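Local coordinates for protein lipase aflb (Neosartorya fumigata, PDB 6IDY) that probably hydrolyses ester bonds of lipids, as a calcium-binding fungal lipase of the alpha/beta-hydrolase type, at residues V253-V267 with V308-Q322. Numbering follows the deposited sequence.
With CA (calcium ion), chain D.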
loop_
_atom_site.group_PDB
_atom_site.type_symbol
_atom_site.label_atom_id
_atom_site.label_comp_id
_atom_site.label_asym_id
_atom_site.label_seq_id
_atom_site.Cartn_x
_atom_site.Cartn_y
_atom_site.Cartn_z
ATOM N N VAL A 253 -19.086 -2.161 1.286
ATOM C CA VAL A 253 -17.964 -1.238 1.504
ATOM C C VAL A 253 -18.486 0.190 1.511
ATOM O O VAL A 253 -18.947 0.676 0.475
ATOM C CB VAL A 253 -16.759 -1.446 0.534
ATOM C CG1 VAL A 253 -15.674 -0.384 0.746
ATOM C CG2 VAL A 253 -16.165 -2.836 0.700
ATOM N N ASP A 254 -18.435 0.850 2.682
ATOM C CA ASP A 254 -18.904 2.232 2.836
ATOM C C ASP A 254 -17.851 3.262 2.453
ATOM O O ASP A 254 -18.202 4.367 2.056
ATOM C CB ASP A 254 -19.407 2.491 4.266
ATOM C CG ASP A 254 -20.650 1.710 4.649
ATOM O OD1 ASP A 254 -21.396 1.287 3.735
ATOM O OD2 ASP A 254 -20.889 1.535 5.863
ATOM N N ASP A 255 -16.568 2.920 2.608
ATOM C CA ASP A 255 -15.465 3.823 2.291
ATOM C C ASP A 255 -14.269 3.067 1.787
ATOM O O ASP A 255 -13.890 2.040 2.352
ATOM C CB ASP A 255 -15.046 4.645 3.529
ATOM C CG ASP A 255 -15.990 5.779 3.890
ATOM O OD1 ASP A 255 -15.999 6.796 3.167
ATOM O OD2 ASP A 255 -16.710 5.651 4.902
ATOM N N PHE A 256 -13.658 3.596 0.730
ATOM C CA PHE A 256 -12.427 3.076 0.162
ATOM C C PHE A 256 -11.438 4.239 0.238
ATOM O O PHE A 256 -11.586 5.218 -0.485
ATOM C CB PHE A 256 -12.661 2.544 -1.281
ATOM C CG PHE A 256 -11.470 2.149 -2.146
ATOM C CD1 PHE A 256 -10.218 1.907 -1.580
ATOM C CD2 PHE A 256 -11.608 2.004 -3.523
ATOM C CE1 PHE A 256 -9.126 1.555 -2.382
ATOM C CE2 PHE A 256 -10.516 1.649 -4.321
ATOM C CZ PHE A 256 -9.282 1.434 -3.746
ATOM N N ILE A 257 -10.494 4.176 1.193
ATOM C CA ILE A 257 -9.465 5.205 1.384
ATOM C C ILE A 257 -8.204 4.692 0.698
ATOM O O ILE A 257 -7.650 3.672 1.093
ATOM C CB ILE A 257 -9.265 5.578 2.885
ATOM C CG1 ILE A 257 -10.596 6.072 3.509
ATOM C CG2 ILE A 257 -8.141 6.635 3.051
ATOM C CD1 ILE A 257 -10.790 5.708 5.000
ATOM N N ALA A 258 -7.795 5.359 -0.375
ATOM C CA ALA A 258 -6.660 4.919 -1.172
ATOM C C ALA A 258 -5.454 5.841 -1.054
ATOM O O ALA A 258 -5.472 6.974 -1.538
ATOM C CB ALA A 258 -7.088 4.746 -2.621
ATOM N N ILE A 259 -4.404 5.341 -0.379
ATOM C CA ILE A 259 -3.141 6.059 -0.161
ATOM C C ILE A 259 -2.205 5.744 -1.325
ATOM O O ILE A 259 -1.951 4.567 -1.605
ATOM C CB ILE A 259 -2.509 5.689 1.214
ATOM C CG1 ILE A 259 -3.555 5.727 2.384
ATOM C CG2 ILE A 259 -1.268 6.530 1.514
ATOM C CD1 ILE A 259 -4.282 7.119 2.683
ATOM N N SER A 260 -1.721 6.803 -2.017
ATOM C CA SER A 260 -0.819 6.739 -3.184
ATOM C C SER A 260 -1.296 5.681 -4.195
ATOM O O SER A 260 -0.504 4.807 -4.566
ATOM C CB SER A 260 0.616 6.443 -2.737
ATOM O OG SER A 260 1.095 7.450 -1.865
ATOM N N PRO A 261 -2.589 5.689 -4.618
ATOM C CA PRO A 261 -3.041 4.640 -5.540
ATOM C C PRO A 261 -2.614 4.877 -6.974
ATOM O O PRO A 261 -2.627 6.005 -7.450
ATOM C CB PRO A 261 -4.555 4.682 -5.386
ATOM C CG PRO A 261 -4.845 6.126 -5.092
ATOM C CD PRO A 261 -3.682 6.647 -4.317
ATOM N N ASP A 262 -2.250 3.799 -7.671
ATOM C CA ASP A 262 -1.839 3.895 -9.068
ATOM C C ASP A 262 -2.918 3.289 -9.957
ATOM O O ASP A 262 -2.692 2.286 -10.635
ATOM C CB ASP A 262 -0.439 3.279 -9.275
ATOM C CG ASP A 262 -0.306 1.807 -8.953
ATOM O OD1 ASP A 262 -0.926 1.352 -7.960
ATOM O OD2 ASP A 262 0.422 1.109 -9.684
ATOM N N PHE A 263 -4.109 3.922 -9.968
ATOM C CA PHE A 263 -5.273 3.459 -10.740
ATOM C C PHE A 263 -5.045 3.435 -12.241
ATOM O O PHE A 263 -5.816 2.792 -12.957
ATOM C CB PHE A 263 -6.549 4.242 -10.392
ATOM C CG PHE A 263 -7.011 4.080 -8.966
ATOM C CD1 PHE A 263 -7.374 2.831 -8.472
ATOM C CD2 PHE A 263 -7.138 5.183 -8.131
ATOM C CE1 PHE A 263 -7.816 2.685 -7.154
ATOM C CE2 PHE A 263 -7.632 5.041 -6.830
ATOM C CZ PHE A 263 -7.941 3.793 -6.343
ATOM N N HIS A 264 -3.974 4.100 -12.719
ATOM C CA HIS A 264 -3.594 4.076 -14.128
ATOM C C HIS A 264 -2.157 3.556 -14.243
ATOM O O HIS A 264 -1.539 3.670 -15.290
ATOM C CB HIS A 264 -3.720 5.471 -14.777
ATOM C CG HIS A 264 -4.018 5.421 -16.252
ATOM N ND1 HIS A 264 -3.315 4.586 -17.113
ATOM C CD2 HIS A 264 -4.913 6.126 -16.977
ATOM C CE1 HIS A 264 -3.823 4.794 -18.316
ATOM N NE2 HIS A 264 -4.794 5.703 -18.281
ATOM N N GLY A 265 -1.647 2.973 -13.169
ATOM C CA GLY A 265 -0.273 2.492 -13.128
ATOM C C GLY A 265 0.725 3.636 -13.145
ATOM O O GLY A 265 0.436 4.740 -12.671
ATOM N N THR A 266 1.894 3.395 -13.734
ATOM C CA THR A 266 2.961 4.387 -13.791
ATOM C C THR A 266 3.783 4.283 -15.058
ATOM O O THR A 266 3.900 3.206 -15.646
ATOM C CB THR A 266 3.829 4.324 -12.516
ATOM O OG1 THR A 266 4.795 5.369 -12.558
ATOM C CG2 THR A 266 4.526 2.984 -12.327
ATOM N N VAL A 267 4.366 5.401 -15.467
ATOM C CA VAL A 267 5.221 5.416 -16.653
ATOM C C VAL A 267 6.669 5.223 -16.277
ATOM O O VAL A 267 7.062 5.480 -15.133
ATOM C CB VAL A 267 5.056 6.684 -17.516
ATOM C CG1 VAL A 267 3.668 6.760 -18.099
ATOM C CG2 VAL A 267 5.406 7.952 -16.742
ATOM N N VAL A 308 -17.638 2.676 -4.888
ATOM C CA VAL A 308 -18.122 2.984 -3.530
ATOM C C VAL A 308 -17.511 4.364 -3.168
ATOM O O VAL A 308 -16.576 4.771 -3.867
ATOM C CB VAL A 308 -17.679 1.871 -2.509
ATOM C CG1 VAL A 308 -18.194 0.491 -2.901
ATOM C CG2 VAL A 308 -16.158 1.838 -2.314
ATOM N N PRO A 309 -17.962 5.084 -2.102
ATOM C CA PRO A 309 -17.309 6.366 -1.761
ATOM C C PRO A 309 -15.791 6.202 -1.636
ATOM O O PRO A 309 -15.323 5.437 -0.789
ATOM C CB PRO A 309 -17.962 6.751 -0.430
ATOM C CG PRO A 309 -19.329 6.116 -0.502
ATOM C CD PRO A 309 -19.065 4.784 -1.160
ATOM N N THR A 310 -15.029 6.849 -2.545
ATOM C CA THR A 310 -13.567 6.713 -2.561
ATOM C C THR A 310 -12.857 8.033 -2.259
ATOM O O THR A 310 -13.179 9.071 -2.841
ATOM C CB THR A 310 -13.087 6.057 -3.872
ATOM O OG1 THR A 310 -13.807 4.835 -4.070
ATOM C CG2 THR A 310 -11.584 5.759 -3.873
ATOM N N THR A 311 -11.871 7.964 -1.351
ATOM C CA THR A 311 -11.026 9.076 -0.928
ATOM C C THR A 311 -9.587 8.744 -1.373
ATOM O O THR A 311 -8.944 7.885 -0.766
ATOM C CB THR A 311 -11.135 9.252 0.604
ATOM O OG1 THR A 311 -12.512 9.342 0.969
ATOM C CG2 THR A 311 -10.366 10.467 1.120
ATOM N N THR A 312 -9.105 9.386 -2.453
ATOM C CA THR A 312 -7.740 9.145 -2.956
ATOM C C THR A 312 -6.829 10.218 -2.392
ATOM O O THR A 312 -7.244 11.371 -2.306
ATOM C CB THR A 312 -7.678 9.034 -4.503
ATOM O OG1 THR A 312 -7.771 10.332 -5.097
ATOM C CG2 THR A 312 -8.738 8.087 -5.086
ATOM N N ILE A 313 -5.623 9.832 -1.932
ATOM C CA ILE A 313 -4.670 10.763 -1.319
ATOM C C ILE A 313 -3.302 10.482 -1.910
ATOM O O ILE A 313 -2.815 9.352 -1.841
ATOM C CB ILE A 313 -4.689 10.737 0.245
ATOM C CG1 ILE A 313 -6.148 10.710 0.808
ATOM C CG2 ILE A 313 -3.909 11.937 0.797
ATOM C CD1 ILE A 313 -6.330 10.120 2.167
ATOM N N TYR A 314 -2.696 11.503 -2.523
ATOM C CA TYR A 314 -1.436 11.326 -3.251
ATOM C C TYR A 314 -0.567 12.563 -3.261
ATOM O O TYR A 314 -1.060 13.670 -3.040
ATOM C CB TYR A 314 -1.736 10.854 -4.695
ATOM C CG TYR A 314 -2.659 11.783 -5.457
ATOM C CD1 TYR A 314 -4.038 11.774 -5.233
ATOM C CD2 TYR A 314 -2.164 12.635 -6.438
ATOM C CE1 TYR A 314 -4.894 12.606 -5.954
ATOM C CE2 TYR A 314 -3.010 13.468 -7.168
ATOM C CZ TYR A 314 -4.374 13.455 -6.918
ATOM O OH TYR A 314 -5.195 14.299 -7.618
ATOM N N SER A 315 0.723 12.372 -3.592
ATOM C CA SER A 315 1.738 13.416 -3.560
ATOM C C SER A 315 2.548 13.550 -4.850
ATOM O O SER A 315 2.892 12.543 -5.468
ATOM C CB SER A 315 2.687 13.135 -2.397
ATOM O OG SER A 315 3.783 14.033 -2.316
ATOM N N THR A 316 2.938 14.792 -5.188
ATOM C CA THR A 316 3.812 15.125 -6.325
ATOM C C THR A 316 5.176 14.422 -6.151
ATOM O O THR A 316 5.773 13.976 -7.132
ATOM C CB THR A 316 4.001 16.662 -6.388
ATOM O OG1 THR A 316 2.775 17.255 -6.799
ATOM C CG2 THR A 316 5.119 17.108 -7.360
ATOM N N PHE A 317 5.642 14.310 -4.894
ATOM C CA PHE A 317 6.952 13.752 -4.550
ATOM C C PHE A 317 6.972 12.225 -4.481
ATOM O O PHE A 317 7.918 11.640 -3.949
ATOM C CB PHE A 317 7.486 14.412 -3.270
ATOM C CG PHE A 317 7.635 15.906 -3.463
ATOM C CD1 PHE A 317 8.671 16.425 -4.234
ATOM C CD2 PHE A 317 6.704 16.787 -2.926
ATOM C CE1 PHE A 317 8.776 17.798 -4.458
ATOM C CE2 PHE A 317 6.821 18.166 -3.132
ATOM C CZ PHE A 317 7.852 18.661 -3.900
ATOM N N ASP A 318 5.970 11.577 -5.104
ATOM C CA ASP A 318 5.894 10.120 -5.213
ATOM C C ASP A 318 7.045 9.669 -6.143
ATOM O O ASP A 318 7.076 10.055 -7.308
ATOM C CB ASP A 318 4.529 9.711 -5.803
ATOM C CG ASP A 318 4.208 8.241 -5.662
ATOM O OD1 ASP A 318 5.070 7.405 -6.016
ATOM O OD2 ASP A 318 3.092 7.923 -5.222
ATOM N N GLU A 319 7.995 8.887 -5.609
ATOM C CA GLU A 319 9.179 8.408 -6.338
ATOM C C GLU A 319 8.939 7.098 -7.111
ATOM O O GLU A 319 9.837 6.616 -7.803
ATOM C CB GLU A 319 10.379 8.284 -5.363
ATOM C CG GLU A 319 10.424 7.003 -4.534
ATOM C CD GLU A 319 9.490 6.853 -3.345
ATOM O OE1 GLU A 319 8.563 7.678 -3.171
ATOM O OE2 GLU A 319 9.692 5.888 -2.578
ATOM N N ILE A 320 7.741 6.520 -6.971
ATOM C CA ILE A 320 7.363 5.240 -7.580
ATOM C C ILE A 320 6.398 5.434 -8.739
ATOM O O ILE A 320 6.564 4.823 -9.794
ATOM C CB ILE A 320 6.719 4.298 -6.503
ATOM C CG1 ILE A 320 7.605 4.124 -5.228
ATOM C CG2 ILE A 320 6.306 2.951 -7.101
ATOM C CD1 ILE A 320 8.920 3.494 -5.361
ATOM N N VAL A 321 5.355 6.231 -8.501
ATOM C CA VAL A 321 4.264 6.469 -9.440
ATOM C C VAL A 321 4.316 7.875 -9.983
ATOM O O VAL A 321 4.410 8.832 -9.218
ATOM C CB VAL A 321 2.882 6.157 -8.786
ATOM C CG1 VAL A 321 1.731 6.332 -9.781
ATOM C CG2 VAL A 321 2.857 4.758 -8.165
ATOM N N GLN A 322 4.252 7.995 -11.313
ATOM C CA GLN A 322 4.170 9.274 -11.998
ATOM C C GLN A 322 3.315 9.127 -13.255
ATOM O O GLN A 322 3.395 8.098 -13.925
ATOM C CB GLN A 322 5.541 9.885 -12.329
ATOM C CG GLN A 322 6.175 10.772 -11.229
ATOM C CD GLN A 322 5.291 11.682 -10.376
ATOM O OE1 GLN A 322 4.560 12.570 -10.865
ATOM N NE2 GLN A 322 5.386 11.502 -9.057
HETATM CA CA CA D . -17.768 7.833 4.505
HETATM O O HOH W 1 -19.324 6.539 3.210
HETATM O O HOH W 2 -14.113 7.094 1.265
HETATM O O HOH W 3 1.453 9.537 -3.755
HETATM O O HOH W 4 -18.914 6.826 6.296
#
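Phe-256 to Ile-259 pair with Thr-310 to Ile-313 as neighbouring parallel strands; the axes of segments 255-259 and 310-314 run 9° apart and 4.7 Å at closest approach. Five backbone hydrogen bonds zip them together, from Phe-256 N to Pro-309 O (2.9 Å) through to Ser-260 N on Ile-313 O (2.8 Å). On one face Ile-257, Ile-259 and Ile-313 point the same way, the Ile-313 CD1 methyl meeting Ile-259 CD1 at 3.7 Å and also reaching Ile-257 CG2; helix 368-379 packs on Ile-257 and Ile-313. On the other face Phe-256, its CG anti to the backbone N (chi1 171°), lies alongside Thr-310, whose OG1 stands 3.6 Å from ring atom CD2 and donates to Val-308 O from above the carbonyl plane. Further along, the Thr-312 CG2 methyl approaches the Phe-263 ring at its edge (3.7 Å to CE2), while Pro-261 CB lies over one face of that ring. Beyond the strands a water bridges Ser-260 OG, Ser-315 N and Asp-318 OD2; His-361 is a further partner of both side chains. Asp-318 OD1 accepts from Ile-320 N, an Asx turn, and from Val-321 N, completing an Asx motif; the Val-321 methyls close on Asp-262 CB. There Thr-266 OG1 accepts from Gln-322 N (3.0 Å), and Val-267 N bonds Gln-322 O. At the opposite end Asp-255 grips the calcium with both carboxylate oxygens, and a water joins its OD1 to Pro-309 O and Thr-311 OG1, which also partners Gly-384; carbonyls of Ala-377, His-380 and Gly-382 complete the protein ligands. Strands 227-232 and 341-345 flank the pair in the alpha/beta-hydrolase strand order, with loops leaving both C-terminal strand ends and calcium at the N-terminal end of 255-259.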